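Local coordinates for hypothetical conserved protein (Geobacillus kaustophilus, PDB 2QYH) that is of unknown function but is probably a magnesium-dependent phosphatase of the haloacid dehalogenase-like hydrolase family, at residues L14-E17 with Q18-P22; M49-H52 with V53-L57; P135-Y138 with E139-I143; I247-G250 with L251-Q255. All blocks are in the same frame, centred on the assembly; numbering follows the deposited sequence.

Contact 1: L14-E17 with Q18-P22; sequences LLDE and QKQLP
The carboxylate of Asp16 and the side chain of Gln20 lie side by side and point the same way. Their carboxylate and amide planes are 34° apart. Asp16 OD1 takes two backbone N-H groups, Gln18 N at 2.7 Å and Gln20 N at 2.8 Å. Both donors stand out of the carboxylate plane, on opposite faces of it. The chi1 of 60° sets CG between the backbone N and the carbonyl carbon, which folds the acid back over the turn. Lys19 N bonds to Asp16 O at 2.9 Å and closes a type I beta turn from Asp16 to Lys19. Asp16 N bonds to Gln20 O at 2.9 Å. Leu15 CD2 rests on CB of the buried Leu21 at 3.8 Å. Gln20 NE2 reaches Gln18 O of its own chain, and also Gln18 O of the second subunit. The loop lies between strand 5-8 and helix 23-34, just after a probable HAD-type DxDx(T/V) motif, which Leu15 touches. One carboxylate oxygen thus collects two amide hydrogens of the loop. These two N-H groups probably stabilise its negative charge and help hold the turn.

Contact 2: M49-H52 with V53-L57; sequences MFEH and VRKQL
Arg54 lays its NH1 over the centre of the Phe50 ring, 3.4 Å above the plane. This is a cation-pi contact, with Arg54 CZ 4.8 Å from the ring centroid. The guanidinium stands nearly upright on the ring, its plane 83° from that of the phenyl. One guanidinium face lies over Glu51 CA, and NH1 also bonds to Pro47 O. Phe50 is buried and meets Phe62 edge-to-face, so this end is packed closely. Phe50 is the N-cap residue of helix 51-57, the helix of the beta-alpha-beta unit that runs from strand 38-42 to strand 62-64. Phe50 O accepts Arg54 N at 3.3 Å. Lys55 N and Gln56 N bond to Glu51 O and His52 O, respectively, each at 2.9 Å. The other side has longer, weaker contacts within the chain and faces the second subunit. There Lys55 NZ and Glu51 OE2 form a salt bridge at 3.3 Å, a weak hydrogen bond; NZ also bonds to Phe48 O of the second subunit. Gln56 CG sits over one face of the His52 imidazole, 4.2 Å from its centroid. The His52 ring also stacks on His52 of the second subunit, while Gln56 NE2 bonds to Lys127 O of that subunit.

Contact 3: P135-Y138 with E139-I143; sequences PLYY and ENKDI
Lys141 folds back over the Tyr137 ring at the end of a short, weakly bonded helix, about 137-140. This helix leads into strand 145-148 of the five-stranded antiparallel sheet. That sheet and its helices form a module beside the mixed-sheet core, consistent with the cap domain of a HAD-family hydrolase. Tyr137 has CG anti to the backbone N, chi1 -171°, which swings the phenol along the chain toward residues 141 and 143. Lys141 CG, set anti to the carbonyl carbon, lies over one face of the Tyr137 ring, 3.9 Å from its centroid, a CH-pi contact. Bends at chi2 and chi4 then bring NZ back to Tyr137 OH at 3.1 Å. That hydroxyl also bonds to Asp105 OD2 and Lys108 NZ, so three groups hold it.

Tyr138 takes a different rotamer, and its ring runs beside Glu139. The two side chains point the same way, and the ring and carboxylate planes are only 16° apart. Glu139 CG sits over the Tyr138 ring, 3.8 Å from its centroid, and the bend at chi2 lays the carboxylate along it. Arg88, on helix 84-96, forms a salt bridge with OE1 of this glutamate. The Tyr138 ring also packs on helix 84-96 and meets Phe103 of strand 101-104. In the backbone, Glu139 N bonds to Leu136 O at 3.1 Å. Ile143 CD1 comes to the Tyr137 ring at its edge, 3.7 Å from CD1 of Tyr137. Ile143 CG1 packs on Tyr138 CB at 3.6 Å.

Contact 4: I247-G250 with L251-Q255; sequences IWYG and LKQLQ
Gln253 N bonds to Tyr249 O at 2.8 Å. The same step of four residues recurs along the helix. The backbone N atoms of Leu251, Lys252 and Leu254 bond in the same way to the carbonyls of Ile247, Trp248 and Gly250. Ile247 and Leu251 lie side by side on the buried side and point the same way. Ile247 CG2 touches Leu251 CD1 at 3.7 Å. Both side chains pack on Phe205 of strand 202-206, and Leu251 also reaches Ala28 and Leu32 of helix 23-34.

Helix 246-253 is the last helix of the chain. It covers part of the mixed sheet in the HAD-like fold. Gln255 leaves the helix with positive phi, 64°, in a Schellman motif with two bonds back into the last turn. Gln255 N bonds to Lys252 O at 2.8 Å. Leu254, next to that end, rests on Tyr203, Thr220 and Val222 of strands 202-206 and 220-223.

The outer side is looser. Trp248 and Lys252 run alongside each other, with Trp248 CZ2 4.1 Å from Lys252 CD. The lysine is exposed, while the indole also touches Ser24 and Glu27 of helix 23-34. With chi1 at 180° the Tyr249 ring extends toward Gln253. Gln253 OE1 is modelled over one face of that ring, but too close for the detail to be relied on. Lys240 makes a cation-pi contact with the Tyr249 ring.

Contacts 1, 2 and 4 belong to the part of the fold built round the mixed sheet, and contact 3 to the part with the antiparallel sheet. Contact 3 is about 34 Å from contact 1 and 43 Å from contact 4, centre to centre. Leu21 and Leu14 of contact 1 pack on Leu57 of contact 2, and Leu14 also meets Ile247 of contact 4. Contacts 1 and 2 both reach the second subunit; contacts 3 and 4 do not. Contacts 1, 3 and 4 mix buried residues with exposed ones, while contact 2 has none exposed. Contact 1 depends on a loop carboxylate, contact 2 on charged side chains, contact 3 on aromatic faces, and contact 4 on an apolar side against the sheet.

Contact 1: L14-E17 with Q18-P22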
loop_
_atom_site.group_PDB
_atom_site.type_symbol
_atom_site.label_atom_id
_atom_site.label_comp_id
_atom_site.label_asym_id
_atom_site.label_seq_id
_atom_site.Cartn_x
_atom_site.Cartn_y
_atom_site.Cartn_z
ATOM N N LEU D 14 -9.429 -10.066 5.573
ATOM C CA LEU D 14 -8.409 -9.398 6.371
ATOM C C LEU D 14 -8.864 -7.976 6.649
ATOM O O LEU D 14 -8.618 -7.437 7.725
ATOM C CB LEU D 14 -7.073 -9.366 5.635
ATOM C CG LEU D 14 -6.282 -10.668 5.497
ATOM C CD1 LEU D 14 -5.043 -10.407 4.656
ATOM C CD2 LEU D 14 -5.892 -11.194 6.869
ATOM N N LEU D 15 -9.535 -7.375 5.672
ATOM C CA LEU D 15 -10.033 -6.013 5.803
ATOM C C LEU D 15 -11.551 -6.017 5.878
ATOM O O LEU D 15 -12.208 -6.729 5.118
ATOM C CB LEU D 15 -9.576 -5.174 4.613
ATOM C CG LEU D 15 -8.061 -5.115 4.400
ATOM C CD1 LEU D 15 -7.746 -4.252 3.189
ATOM C CD2 LEU D 15 -7.386 -4.558 5.655
ATOM N N ASP D 16 -12.106 -5.226 6.797
ATOM C CA ASP D 16 -13.556 -5.153 6.975
ATOM C C ASP D 16 -14.213 -4.353 5.859
ATOM O O ASP D 16 -13.564 -4.016 4.874
ATOM C CB ASP D 16 -13.912 -4.534 8.329
ATOM C CG ASP D 16 -13.379 -3.120 8.489
ATOM O OD1 ASP D 16 -13.205 -2.412 7.467
ATOM O OD2 ASP D 16 -13.150 -2.712 9.650
ATOM N N GLU D 17 -15.496 -4.034 6.025
ATOM C CA GLU D 17 -16.225 -3.308 4.994
ATOM C C GLU D 17 -15.646 -1.939 4.678
ATOM O O GLU D 17 -15.840 -1.428 3.576
ATOM C CB GLU D 17 -17.699 -3.170 5.373
ATOM C CG GLU D 17 -18.588 -2.856 4.179
ATOM C CD GLU D 17 -20.046 -2.691 4.556
ATOM O OE1 GLU D 17 -20.611 -3.614 5.181
ATOM O OE2 GLU D 17 -20.630 -1.637 4.222
ATOM N N GLN D 18 -14.930 -1.348 5.632
ATOM C CA GLN D 18 -14.324 -0.032 5.429
ATOM C C GLN D 18 -12.859 -0.118 5.006
ATOM O O GLN D 18 -12.157 0.894 5.004
ATOM C CB GLN D 18 -14.430 0.816 6.704
ATOM C CG GLN D 18 -15.815 1.378 6.994
ATOM C CD GLN D 18 -16.865 0.296 7.165
ATOM O OE1 GLN D 18 -16.714 -0.612 7.990
ATOM N NE2 GLN D 18 -17.944 0.389 6.386
ATOM N N LYS D 19 -12.408 -1.322 4.645
ATOM C CA LYS D 19 -11.024 -1.545 4.224
ATOM C C LYS D 19 -10.091 -1.395 5.418
ATOM O O LYS D 19 -8.916 -1.055 5.270
ATOM C CB LYS D 19 -10.623 -0.527 3.150
ATOM C CG LYS D 19 -10.802 -0.978 1.708
ATOM C CD LYS D 19 -12.208 -1.420 1.379
ATOM C CE LYS D 19 -12.299 -1.708 -0.109
ATOM N NZ LYS D 19 -13.619 -2.264 -0.487
ATOM N N GLN D 20 -10.627 -1.654 6.601
ATOM C CA GLN D 20 -9.857 -1.506 7.819
ATOM C C GLN D 20 -9.338 -2.841 8.324
ATOM O O GLN D 20 -10.018 -3.865 8.237
ATOM C CB GLN D 20 -10.711 -0.828 8.904
ATOM C CG GLN D 20 -11.215 0.579 8.540
ATOM C CD GLN D 20 -10.085 1.573 8.283
ATOM O OE1 GLN D 20 -9.269 1.855 9.168
ATOM N NE2 GLN D 20 -10.035 2.105 7.069
ATOM N N LEU D 21 -8.117 -2.821 8.851
ATOM C CA LEU D 21 -7.494 -4.025 9.373
ATOM C C LEU D 21 -7.766 -4.153 10.867
ATOM O O LEU D 21 -7.269 -3.367 11.673
ATOM C CB LEU D 21 -5.997 -3.971 9.109
ATOM C CG LEU D 21 -5.213 -5.172 9.602
ATOM C CD1 LEU D 21 -5.672 -6.437 8.907
ATOM C CD2 LEU D 21 -3.768 -4.926 9.322
ATOM N N PRO D 22 -8.566 -5.147 11.262
ATOM C CA PRO D 22 -8.864 -5.316 12.687
ATOM C C PRO D 22 -7.615 -5.581 13.537
ATOM O O PRO D 22 -6.720 -6.328 13.128
ATOM C CB PRO D 22 -9.822 -6.506 12.703
ATOM C CG PRO D 22 -10.470 -6.454 11.359
ATOM C CD PRO D 22 -9.314 -6.119 10.449
#

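Contact 2: M49-H52 with V53-L57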
loop_
_atom_site.group_PDB
_atom_site.type_symbol
_atom_site.label_atom_id
_atom_site.label_comp_id
_atom_site.label_asym_id
_atom_site.label_seq_id
_atom_site.Cartn_x
_atom_site.Cartn_y
_atom_site.Cartn_z
HETATM N N MSE D 49 -0.467 -4.556 -5.844
HETATM C CA MSE D 49 -1.790 -4.069 -5.474
HETATM C C MSE D 49 -2.166 -4.362 -4.030
HETATM O O MSE D 49 -3.277 -4.044 -3.602
HETATM C CB MSE D 49 -2.852 -4.655 -6.403
HETATM C CG MSE D 49 -3.011 -3.904 -7.711
HETATM SE SE MSE D 49 -4.195 -4.806 -8.950
HETATM C CE MSE D 49 -5.856 -4.737 -7.952
ATOM N N PHE D 50 -1.256 -4.979 -3.281
ATOM C CA PHE D 50 -1.536 -5.278 -1.878
ATOM C C PHE D 50 -0.263 -5.410 -1.051
ATOM O O PHE D 50 -0.193 -6.177 -0.087
ATOM C CB PHE D 50 -2.420 -6.536 -1.745
ATOM C CG PHE D 50 -1.747 -7.825 -2.144
ATOM C CD1 PHE D 50 -1.264 -8.701 -1.171
ATOM C CD2 PHE D 50 -1.658 -8.196 -3.487
ATOM C CE1 PHE D 50 -0.708 -9.932 -1.524
ATOM C CE2 PHE D 50 -1.102 -9.429 -3.857
ATOM C CZ PHE D 50 -0.626 -10.302 -2.867
ATOM N N GLU D 51 0.742 -4.633 -1.438
ATOM C CA GLU D 51 2.017 -4.634 -0.741
ATOM C C GLU D 51 1.886 -3.931 0.612
ATOM O O GLU D 51 2.528 -4.326 1.584
ATOM C CB GLU D 51 3.067 -3.925 -1.584
ATOM C CG GLU D 51 4.472 -4.062 -1.057
ATOM C CD GLU D 51 5.456 -3.247 -1.862
ATOM O OE1 GLU D 51 5.397 -3.297 -3.112
ATOM O OE2 GLU D 51 6.293 -2.560 -1.244
ATOM N N HIS D 52 1.062 -2.890 0.675
ATOM C CA HIS D 52 0.877 -2.169 1.925
ATOM C C HIS D 52 0.319 -3.116 2.996
ATOM O O HIS D 52 0.799 -3.135 4.137
ATOM C CB HIS D 52 -0.067 -0.975 1.732
ATOM C CG HIS D 52 -0.255 -0.149 2.970
ATOM N ND1 HIS D 52 0.785 0.490 3.609
ATOM C CD2 HIS D 52 -1.367 0.124 3.700
ATOM C CE1 HIS D 52 0.328 1.119 4.674
ATOM N NE2 HIS D 52 -0.973 0.913 4.755
ATOM N N VAL D 53 -0.693 -3.899 2.622
ATOM C CA VAL D 53 -1.296 -4.854 3.545
ATOM C C VAL D 53 -0.238 -5.852 4.014
ATOM O O VAL D 53 -0.176 -6.194 5.196
ATOM C CB VAL D 53 -2.419 -5.661 2.877
ATOM C CG1 VAL D 53 -3.298 -6.283 3.935
ATOM C CG2 VAL D 53 -3.223 -4.771 1.947
ATOM N N ARG D 54 0.578 -6.322 3.071
ATOM C CA ARG D 54 1.631 -7.284 3.372
ATOM C C ARG D 54 2.603 -6.710 4.391
ATOM O O ARG D 54 2.996 -7.391 5.345
ATOM C CB ARG D 54 2.397 -7.677 2.104
ATOM C CG ARG D 54 1.606 -8.505 1.109
ATOM C CD ARG D 54 2.537 -9.420 0.309
ATOM N NE ARG D 54 3.573 -8.683 -0.413
ATOM C CZ ARG D 54 3.356 -7.988 -1.528
ATOM N NH1 ARG D 54 2.136 -7.938 -2.057
ATOM N NH2 ARG D 54 4.358 -7.340 -2.115
ATOM N N LYS D 55 2.995 -5.459 4.188
ATOM C CA LYS D 55 3.916 -4.815 5.106
ATOM C C LYS D 55 3.262 -4.633 6.475
ATOM O O LYS D 55 3.914 -4.782 7.509
ATOM C CB LYS D 55 4.395 -3.474 4.526
ATOM C CG LYS D 55 5.488 -3.662 3.474
ATOM C CD LYS D 55 6.201 -2.368 3.060
ATOM C CE LYS D 55 5.429 -1.577 2.001
ATOM N NZ LYS D 55 6.249 -0.485 1.370
ATOM N N GLN D 56 1.968 -4.340 6.477
ATOM C CA GLN D 56 1.239 -4.150 7.717
ATOM C C GLN D 56 1.223 -5.419 8.574
ATOM O O GLN D 56 1.415 -5.361 9.792
ATOM C CB GLN D 56 -0.198 -3.713 7.421
ATOM C CG GLN D 56 -0.376 -2.235 7.159
ATOM C CD GLN D 56 -1.800 -1.891 6.774
ATOM O OE1 GLN D 56 -2.220 -2.116 5.642
ATOM N NE2 GLN D 56 -2.557 -1.352 7.721
ATOM N N LEU D 57 0.989 -6.559 7.932
ATOM C CA LEU D 57 0.922 -7.837 8.627
ATOM C C LEU D 57 2.223 -8.634 8.577
ATOM O O LEU D 57 2.305 -9.730 9.133
ATOM C CB LEU D 57 -0.209 -8.684 8.039
ATOM C CG LEU D 57 -1.634 -8.165 8.257
ATOM C CD1 LEU D 57 -2.631 -9.031 7.504
ATOM C CD2 LEU D 57 -1.943 -8.171 9.749
#

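Contact 3: P135-Y138 with E139-I143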
loop_
_atom_site.group_PDB
_atom_site.type_symbol
_atom_site.label_atom_id
_atom_site.label_comp_id
_atom_site.label_asym_id
_atom_site.label_seq_id
_atom_site.Cartn_x
_atom_site.Cartn_y
_atom_site.Cartn_z
ATOM N N PRO D 135 2.354 0.101 -25.515
ATOM C CA PRO D 135 1.758 -0.939 -26.358
ATOM C C PRO D 135 2.563 -2.222 -26.556
ATOM O O PRO D 135 2.011 -3.242 -26.969
ATOM C CB PRO D 135 1.518 -0.207 -27.676
ATOM C CG PRO D 135 1.276 1.197 -27.240
ATOM C CD PRO D 135 2.379 1.385 -26.233
ATOM N N LEU D 136 3.856 -2.185 -26.263
ATOM C CA LEU D 136 4.682 -3.369 -26.460
ATOM C C LEU D 136 5.373 -3.872 -25.203
ATOM O O LEU D 136 6.395 -4.550 -25.291
ATOM C CB LEU D 136 5.734 -3.088 -27.535
ATOM C CG LEU D 136 5.199 -2.659 -28.907
ATOM C CD1 LEU D 136 6.363 -2.338 -29.826
ATOM C CD2 LEU D 136 4.330 -3.766 -29.495
ATOM N N TYR D 137 4.809 -3.560 -24.039
ATOM C CA TYR D 137 5.399 -3.970 -22.768
ATOM C C TYR D 137 5.531 -5.485 -22.624
ATOM O O TYR D 137 6.511 -5.983 -22.071
ATOM C CB TYR D 137 4.576 -3.402 -21.610
ATOM C CG TYR D 137 5.219 -3.594 -20.257
ATOM C CD1 TYR D 137 4.809 -4.617 -19.404
ATOM C CD2 TYR D 137 6.258 -2.769 -19.841
ATOM C CE1 TYR D 137 5.420 -4.811 -18.167
ATOM C CE2 TYR D 137 6.877 -2.952 -18.609
ATOM C CZ TYR D 137 6.456 -3.977 -17.774
ATOM O OH TYR D 137 7.077 -4.167 -16.556
ATOM N N TYR D 138 4.546 -6.211 -23.140
ATOM C CA TYR D 138 4.536 -7.669 -23.063
ATOM C C TYR D 138 5.614 -8.335 -23.916
ATOM O O TYR D 138 5.988 -9.485 -23.674
ATOM C CB TYR D 138 3.170 -8.210 -23.495
ATOM C CG TYR D 138 2.856 -7.968 -24.953
ATOM C CD1 TYR D 138 2.377 -6.733 -25.391
ATOM C CD2 TYR D 138 3.063 -8.969 -25.903
ATOM C CE1 TYR D 138 2.113 -6.498 -26.742
ATOM C CE2 TYR D 138 2.805 -8.745 -27.258
ATOM C CZ TYR D 138 2.328 -7.508 -27.670
ATOM O OH TYR D 138 2.068 -7.283 -29.004
ATOM N N GLU D 139 6.107 -7.614 -24.915
ATOM C CA GLU D 139 7.122 -8.149 -25.815
ATOM C C GLU D 139 8.484 -8.415 -25.169
ATOM O O GLU D 139 9.218 -9.301 -25.601
ATOM C CB GLU D 139 7.290 -7.205 -27.012
ATOM C CG GLU D 139 6.034 -7.068 -27.872
ATOM C CD GLU D 139 5.861 -8.210 -28.864
ATOM O OE1 GLU D 139 6.240 -9.355 -28.534
ATOM O OE2 GLU D 139 5.334 -7.963 -29.972
ATOM N N ASN D 140 8.817 -7.666 -24.126
ATOM C CA ASN D 140 10.109 -7.831 -23.468
ATOM C C ASN D 140 10.021 -8.108 -21.966
ATOM O O ASN D 140 11.040 -8.206 -21.279
ATOM C CB ASN D 140 10.951 -6.585 -23.725
ATOM C CG ASN D 140 10.098 -5.344 -23.910
ATOM O OD1 ASN D 140 9.335 -4.963 -23.020
ATOM N ND2 ASN D 140 10.213 -4.713 -25.074
ATOM N N LYS D 141 8.801 -8.238 -21.461
ATOM C CA LYS D 141 8.583 -8.505 -20.044
ATOM C C LYS D 141 7.622 -9.668 -19.875
ATOM O O LYS D 141 6.777 -9.908 -20.735
ATOM C CB LYS D 141 7.984 -7.274 -19.353
ATOM C CG LYS D 141 8.952 -6.144 -19.074
ATOM C CD LYS D 141 10.046 -6.599 -18.123
ATOM C CE LYS D 141 10.909 -5.433 -17.665
ATOM N NZ LYS D 141 10.102 -4.401 -16.947
ATOM N N ASP D 142 7.759 -10.399 -18.774
ATOM C CA ASP D 142 6.848 -11.499 -18.494
ATOM C C ASP D 142 5.555 -10.884 -17.968
ATOM O O ASP D 142 5.577 -10.058 -17.056
ATOM C CB ASP D 142 7.413 -12.446 -17.429
ATOM C CG ASP D 142 8.359 -13.479 -18.001
ATOM O OD1 ASP D 142 8.290 -13.747 -19.221
ATOM O OD2 ASP D 142 9.161 -14.037 -17.222
ATOM N N ILE D 143 4.432 -11.276 -18.552
ATOM C CA ILE D 143 3.140 -10.773 -18.127
ATOM C C ILE D 143 2.429 -11.939 -17.468
ATOM O O ILE D 143 2.417 -13.043 -18.010
ATOM C CB ILE D 143 2.332 -10.273 -19.334
ATOM C CG1 ILE D 143 3.106 -9.155 -20.029
ATOM C CG2 ILE D 143 0.966 -9.800 -18.897
ATOM C CD1 ILE D 143 3.521 -8.034 -19.111
#

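Contact 4: I247-G250 with L251-Q255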
loop_
_atom_site.group_PDB
_atom_site.type_symbol
_atom_site.label_atom_id
_atom_site.label_comp_id
_atom_site.label_asym_id
_atom_site.label_seq_id
_atom_site.Cartn_x
_atom_site.Cartn_y
_atom_site.Cartn_z
ATOM N N ILE D 247 -11.509 -13.547 12.219
ATOM C CA ILE D 247 -10.297 -14.322 12.026
ATOM C C ILE D 247 -9.695 -14.851 13.321
ATOM O O ILE D 247 -9.343 -16.024 13.404
ATOM C CB ILE D 247 -9.267 -13.512 11.250
ATOM C CG1 ILE D 247 -9.740 -13.418 9.799
ATOM C CG2 ILE D 247 -7.890 -14.164 11.351
ATOM C CD1 ILE D 247 -8.839 -12.652 8.906
ATOM N N TRP D 248 -9.587 -13.995 14.333
ATOM C CA TRP D 248 -9.040 -14.409 15.617
ATOM C C TRP D 248 -9.878 -15.533 16.222
ATOM O O TRP D 248 -9.351 -16.564 16.646
ATOM C CB TRP D 248 -9.004 -13.220 16.582
ATOM C CG TRP D 248 -8.690 -13.606 17.992
ATOM C CD1 TRP D 248 -9.586 -13.917 18.976
ATOM C CD2 TRP D 248 -7.391 -13.773 18.570
ATOM N NE1 TRP D 248 -8.927 -14.268 20.129
ATOM C CE2 TRP D 248 -7.575 -14.188 19.907
ATOM C CE3 TRP D 248 -6.087 -13.615 18.084
ATOM C CZ2 TRP D 248 -6.506 -14.448 20.770
ATOM C CZ3 TRP D 248 -5.020 -13.874 18.942
ATOM C CH2 TRP D 248 -5.239 -14.286 20.270
ATOM N N TYR D 249 -11.188 -15.319 16.255
ATOM C CA TYR D 249 -12.111 -16.297 16.806
ATOM C C TYR D 249 -12.000 -17.625 16.070
ATOM O O TYR D 249 -11.884 -18.686 16.689
ATOM C CB TYR D 249 -13.546 -15.773 16.717
ATOM C CG TYR D 249 -14.572 -16.731 17.267
ATOM C CD1 TYR D 249 -15.344 -17.528 16.419
ATOM C CD2 TYR D 249 -14.744 -16.872 18.643
ATOM C CE1 TYR D 249 -16.265 -18.441 16.931
ATOM C CE2 TYR D 249 -15.659 -17.779 19.165
ATOM C CZ TYR D 249 -16.415 -18.561 18.308
ATOM O OH TYR D 249 -17.316 -19.450 18.836
ATOM N N GLY D 250 -12.036 -17.558 14.744
ATOM C CA GLY D 250 -11.943 -18.765 13.946
ATOM C C GLY D 250 -10.678 -19.546 14.236
ATOM O O GLY D 250 -10.727 -20.748 14.493
ATOM N N LEU D 251 -9.541 -18.860 14.198
ATOM C CA LEU D 251 -8.262 -19.500 14.452
ATOM C C LEU D 251 -8.238 -20.114 15.853
ATOM O O LEU D 251 -7.613 -21.151 16.080
ATOM C CB LEU D 251 -7.123 -18.484 14.286
ATOM C CG LEU D 251 -6.825 -18.000 12.861
ATOM C CD1 LEU D 251 -5.893 -16.798 12.914
ATOM C CD2 LEU D 251 -6.214 -19.140 12.036
ATOM N N LYS D 252 -8.931 -19.470 16.785
ATOM C CA LYS D 252 -9.003 -19.943 18.161
ATOM C C LYS D 252 -9.826 -21.244 18.191
ATOM O O LYS D 252 -9.424 -22.247 18.785
ATOM C CB LYS D 252 -9.673 -18.876 19.025
ATOM C CG LYS D 252 -9.314 -18.934 20.490
ATOM C CD LYS D 252 -7.952 -18.322 20.748
ATOM C CE LYS D 252 -7.538 -18.509 22.201
ATOM N NZ LYS D 252 -8.555 -17.973 23.148
ATOM N N GLN D 253 -10.980 -21.213 17.534
ATOM C CA GLN D 253 -11.860 -22.368 17.463
ATOM C C GLN D 253 -11.132 -23.560 16.847
ATOM O O GLN D 253 -11.187 -24.669 17.373
ATOM C CB GLN D 253 -13.092 -22.022 16.623
ATOM C CG GLN D 253 -14.416 -22.341 17.293
ATOM C CD GLN D 253 -14.538 -21.710 18.666
ATOM O OE1 GLN D 253 -14.328 -20.510 18.832
ATOM N NE2 GLN D 253 -14.881 -22.519 19.659
ATOM N N LEU D 254 -10.452 -23.322 15.725
ATOM C CA LEU D 254 -9.710 -24.369 15.027
ATOM C C LEU D 254 -8.486 -24.776 15.833
ATOM O O LEU D 254 -7.758 -25.705 15.474
ATOM C CB LEU D 254 -9.288 -23.876 13.644
ATOM C CG LEU D 254 -10.441 -23.540 12.694
ATOM C CD1 LEU D 254 -9.893 -22.974 11.392
ATOM C CD2 LEU D 254 -11.271 -24.787 12.431
ATOM N N GLN D 255 -8.261 -24.057 16.925
ATOM C CA GLN D 255 -7.146 -24.327 17.814
ATOM C C GLN D 255 -5.769 -24.131 17.191
ATOM O O GLN D 255 -4.803 -24.797 17.564
ATOM C CB GLN D 255 -7.283 -25.736 18.390
ATOM C CG GLN D 255 -8.587 -25.917 19.146
ATOM C CD GLN D 255 -8.629 -27.181 19.970
ATOM O OE1 GLN D 255 -8.455 -28.285 19.451
ATOM N NE2 GLN D 255 -8.872 -27.029 21.267
#